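Local coordinates for BIFUNCTIONAL PROTEIN Proline utilization A (PutA) (Corynebacterium freiburgense, PDB 5UX5), which oxidises proline to glutamate in two steps, its FAD-dependent proline dehydrogenase probably channeling the intermediate to its NAD-dependent aldehyde dehydrogenase, at residues H1007-A1018 / W1031-G1042. Sequence-based numbering, arbitrary orientation.
Sequences HEWFPPHSRIRA and WAALNGSVVIDG
Arg1017 NH1 donates to two backbone carbonyls, almost straight to Gly1042 O (2.8 Å, 176° at the hydrogen) and, less directly, to Ile1040 O from above its carbonyl plane. A bend at chi2 (66°) brings the arginine back across Ile1040, whose CG2 lies over one face of the guanidinium, while NH2 reaches a salt bridge with Glu1051. Ile1040 O also accepts from Ala1018 N, the last rung of a parallel ladder that begins with Val1038 N to Ser1014 O (2.9 Å) and continues through both Ile1016 backbone groups.

Before the strands, Ser1037 OG takes the N-H of Ser1014 (3.0 Å) and gives its own proton to Asn1035 OD1. Small and hydroxylic, serine can do both where the chains converge. Asn1035 OD1 also receives Ser1037 N in an Asx turn, and Asn1035 O accepts from His1013 N. Gly1036, leaving helical geometry, has the positive phi that glycine, lacking a CB, adopts easily.

Apolar packing lies beyond: Phe1010 sets CZ against Trp1031 CB (3.8 Å) and takes Ile1016 CD1 over one face. Strands 1015-1018 and 1038-1040 pair directly in parallel, joined by helix 1026-1035, whose Ile1028 packs against Ile1016 and Val1039: a beta-alpha-beta unit.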
# COMPACT_ATOMS: atom_id res chain seq x y z
N HIS A 1007 -13.33 41.77 -17.61
CA HIS A 1007 -11.96 42.17 -17.93
C HIS A 1007 -11.09 42.38 -16.70
O HIS A 1007 -9.88 42.59 -16.84
CB HIS A 1007 -11.96 43.44 -18.81
CG HIS A 1007 -12.56 43.22 -20.17
ND1 HIS A 1007 -13.91 43.38 -20.43
CD2 HIS A 1007 -12.00 42.82 -21.34
CE1 HIS A 1007 -14.15 43.09 -21.69
NE2 HIS A 1007 -13.01 42.76 -22.27
N GLU A 1008 -11.65 42.30 -15.50
CA GLU A 1008 -10.79 42.22 -14.32
C GLU A 1008 -10.14 40.83 -14.23
O GLU A 1008 -10.81 39.80 -14.35
CB GLU A 1008 -11.58 42.55 -13.05
CG GLU A 1008 -10.70 42.79 -11.78
CD GLU A 1008 -11.51 43.08 -10.50
OE1 GLU A 1008 -12.70 43.46 -10.58
OE2 GLU A 1008 -10.94 42.91 -9.39
N TRP A 1009 -8.82 40.81 -14.09
CA TRP A 1009 -8.03 39.59 -13.98
C TRP A 1009 -8.33 38.85 -12.67
O TRP A 1009 -8.72 39.44 -11.65
CB TRP A 1009 -6.55 39.95 -14.04
CG TRP A 1009 -5.53 38.86 -13.81
CD1 TRP A 1009 -4.85 38.17 -14.76
CD2 TRP A 1009 -5.03 38.38 -12.54
NE1 TRP A 1009 -3.97 37.28 -14.18
CE2 TRP A 1009 -4.06 37.39 -12.82
CE3 TRP A 1009 -5.32 38.69 -11.20
CZ2 TRP A 1009 -3.37 36.70 -11.81
CZ3 TRP A 1009 -4.64 37.99 -10.19
CH2 TRP A 1009 -3.67 37.01 -10.51
N PHE A 1010 -8.09 37.54 -12.69
CA PHE A 1010 -8.20 36.69 -11.52
C PHE A 1010 -7.19 35.55 -11.67
O PHE A 1010 -6.86 35.17 -12.80
CB PHE A 1010 -9.63 36.14 -11.33
CG PHE A 1010 -10.23 35.56 -12.58
CD1 PHE A 1010 -10.02 34.23 -12.92
CD2 PHE A 1010 -11.01 36.34 -13.43
CE1 PHE A 1010 -10.59 33.68 -14.08
CE2 PHE A 1010 -11.58 35.80 -14.59
CZ PHE A 1010 -11.37 34.46 -14.91
N PRO A 1011 -6.69 35.00 -10.57
CA PRO A 1011 -5.55 34.08 -10.64
C PRO A 1011 -5.94 32.75 -11.25
O PRO A 1011 -7.13 32.41 -11.31
CB PRO A 1011 -5.14 33.91 -9.17
CG PRO A 1011 -5.84 34.94 -8.42
CD PRO A 1011 -7.08 35.26 -9.18
N PRO A 1012 -4.97 31.96 -11.69
CA PRO A 1012 -5.30 30.59 -12.12
C PRO A 1012 -5.93 29.79 -10.99
O PRO A 1012 -5.57 29.94 -9.82
CB PRO A 1012 -3.94 30.01 -12.54
CG PRO A 1012 -3.09 31.23 -12.92
CD PRO A 1012 -3.57 32.34 -12.01
N HIS A 1013 -6.88 28.93 -11.36
CA HIS A 1013 -7.56 27.98 -10.48
C HIS A 1013 -8.50 28.64 -9.48
O HIS A 1013 -8.84 28.05 -8.44
CB HIS A 1013 -6.55 27.08 -9.78
CG HIS A 1013 -5.50 26.57 -10.71
ND1 HIS A 1013 -4.19 26.98 -10.65
CD2 HIS A 1013 -5.61 25.78 -11.81
CE1 HIS A 1013 -3.51 26.42 -11.64
NE2 HIS A 1013 -4.35 25.71 -12.37
N SER A 1014 -8.97 29.84 -9.79
CA SER A 1014 -9.94 30.51 -8.95
C SER A 1014 -11.32 29.86 -9.09
O SER A 1014 -11.62 29.17 -10.07
CB SER A 1014 -10.03 31.99 -9.32
OG SER A 1014 -8.76 32.57 -9.21
N ARG A 1015 -12.15 30.09 -8.09
CA ARG A 1015 -13.56 29.76 -8.15
C ARG A 1015 -14.34 31.06 -8.24
O ARG A 1015 -14.08 32.00 -7.47
CB ARG A 1015 -14.00 28.96 -6.91
CG ARG A 1015 -13.57 27.50 -6.82
CD ARG A 1015 -14.06 26.88 -5.53
NE ARG A 1015 -13.55 25.53 -5.30
CZ ARG A 1015 -13.75 24.85 -4.17
NH1 ARG A 1015 -14.43 25.38 -3.17
NH2 ARG A 1015 -13.26 23.62 -4.03
N ILE A 1016 -15.27 31.15 -9.18
CA ILE A 1016 -16.02 32.37 -9.44
C ILE A 1016 -17.49 32.05 -9.29
O ILE A 1016 -18.01 31.20 -10.03
CB ILE A 1016 -15.71 32.95 -10.83
CG1 ILE A 1016 -14.23 33.26 -10.96
CG2 ILE A 1016 -16.44 34.19 -11.04
CD1 ILE A 1016 -13.74 33.13 -12.38
N ARG A 1017 -18.15 32.67 -8.30
CA ARG A 1017 -19.57 32.44 -8.05
C ARG A 1017 -20.40 33.48 -8.80
O ARG A 1017 -20.14 34.68 -8.71
CB ARG A 1017 -19.89 32.51 -6.55
CG ARG A 1017 -21.26 31.96 -6.18
CD ARG A 1017 -21.32 30.47 -6.44
NE ARG A 1017 -22.56 29.83 -5.96
CZ ARG A 1017 -23.64 29.61 -6.71
NH1 ARG A 1017 -23.68 29.98 -7.99
NH2 ARG A 1017 -24.69 29.02 -6.18
N ALA A 1018 -21.41 33.01 -9.52
CA ALA A 1018 -22.32 33.86 -10.28
C ALA A 1018 -23.54 34.17 -9.43
O ALA A 1018 -24.19 33.26 -8.90
CB ALA A 1018 -22.76 33.19 -11.57
N TRP A 1031 -11.66 33.39 -20.08
CA TRP A 1031 -10.43 33.50 -19.31
C TRP A 1031 -10.30 32.35 -18.34
O TRP A 1031 -9.21 31.80 -18.18
CB TRP A 1031 -10.38 34.83 -18.57
CG TRP A 1031 -10.17 36.00 -19.47
CD1 TRP A 1031 -10.19 36.00 -20.83
CD2 TRP A 1031 -9.88 37.34 -19.07
NE1 TRP A 1031 -9.95 37.26 -21.31
CE2 TRP A 1031 -9.75 38.11 -20.25
CE3 TRP A 1031 -9.73 37.97 -17.83
CZ2 TRP A 1031 -9.46 39.47 -20.22
CZ3 TRP A 1031 -9.44 39.32 -17.80
CH2 TRP A 1031 -9.30 40.06 -18.99
N ALA A 1032 -11.41 31.94 -17.72
CA ALA A 1032 -11.39 30.79 -16.81
C ALA A 1032 -10.92 29.54 -17.52
O ALA A 1032 -10.25 28.70 -16.91
CB ALA A 1032 -12.78 30.56 -16.20
N ALA A 1033 -11.28 29.37 -18.80
CA ALA A 1033 -10.87 28.19 -19.54
C ALA A 1033 -9.37 28.19 -19.80
O ALA A 1033 -8.75 27.13 -19.83
CB ALA A 1033 -11.62 28.08 -20.86
N LEU A 1034 -8.78 29.38 -19.95
CA LEU A 1034 -7.34 29.48 -20.17
C LEU A 1034 -6.55 29.17 -18.91
O LEU A 1034 -5.53 28.49 -18.98
CB LEU A 1034 -6.99 30.87 -20.68
CG LEU A 1034 -7.40 31.14 -22.12
CD1 LEU A 1034 -7.31 32.62 -22.43
CD2 LEU A 1034 -6.53 30.33 -23.01
N ASN A 1035 -6.99 29.66 -17.75
CA ASN A 1035 -6.20 29.48 -16.54
C ASN A 1035 -6.81 28.49 -15.55
O ASN A 1035 -6.46 28.50 -14.37
CB ASN A 1035 -5.93 30.82 -15.86
CG ASN A 1035 -7.16 31.47 -15.25
OD1 ASN A 1035 -8.20 30.84 -15.03
ND2 ASN A 1035 -7.05 32.76 -14.96
N GLY A 1036 -7.72 27.62 -16.02
CA GLY A 1036 -8.26 26.54 -15.20
C GLY A 1036 -9.11 26.93 -13.99
O GLY A 1036 -9.21 26.14 -13.04
N SER A 1037 -9.73 28.11 -14.00
CA SER A 1037 -10.69 28.49 -12.98
C SER A 1037 -12.08 27.92 -13.32
O SER A 1037 -12.31 27.37 -14.40
CB SER A 1037 -10.75 30.01 -12.85
OG SER A 1037 -9.48 30.58 -12.61
N VAL A 1038 -13.02 28.06 -12.39
CA VAL A 1038 -14.35 27.50 -12.57
C VAL A 1038 -15.40 28.54 -12.23
O VAL A 1038 -15.39 29.14 -11.14
CB VAL A 1038 -14.53 26.20 -11.74
CG1 VAL A 1038 -14.30 26.45 -10.27
CG2 VAL A 1038 -15.91 25.62 -11.97
N VAL A 1039 -16.30 28.79 -13.17
CA VAL A 1039 -17.39 29.72 -12.99
C VAL A 1039 -18.56 28.90 -12.48
O VAL A 1039 -19.10 28.07 -13.21
CB VAL A 1039 -17.72 30.43 -14.31
CG1 VAL A 1039 -18.95 31.29 -14.19
CG2 VAL A 1039 -16.54 31.25 -14.80
N ILE A 1040 -18.94 29.10 -11.22
CA ILE A 1040 -20.06 28.40 -10.59
C ILE A 1040 -21.33 29.21 -10.90
O ILE A 1040 -21.58 30.26 -10.29
CB ILE A 1040 -19.83 28.24 -9.09
CG1 ILE A 1040 -18.47 27.54 -8.86
CG2 ILE A 1040 -20.99 27.54 -8.43
CD1 ILE A 1040 -17.87 27.72 -7.46
N ASP A 1041 -22.11 28.75 -11.87
CA ASP A 1041 -23.14 29.61 -12.44
C ASP A 1041 -24.56 29.08 -12.23
O ASP A 1041 -25.49 29.58 -12.88
CB ASP A 1041 -22.87 29.86 -13.93
CG ASP A 1041 -22.86 28.59 -14.78
OD1 ASP A 1041 -23.34 27.51 -14.33
OD2 ASP A 1041 -22.42 28.70 -15.94
N GLY A 1042 -24.75 28.11 -11.36
CA GLY A 1042 -26.09 27.69 -10.99
C GLY A 1042 -26.71 28.66 -10.02
O GLY A 1042 -26.06 29.57 -9.46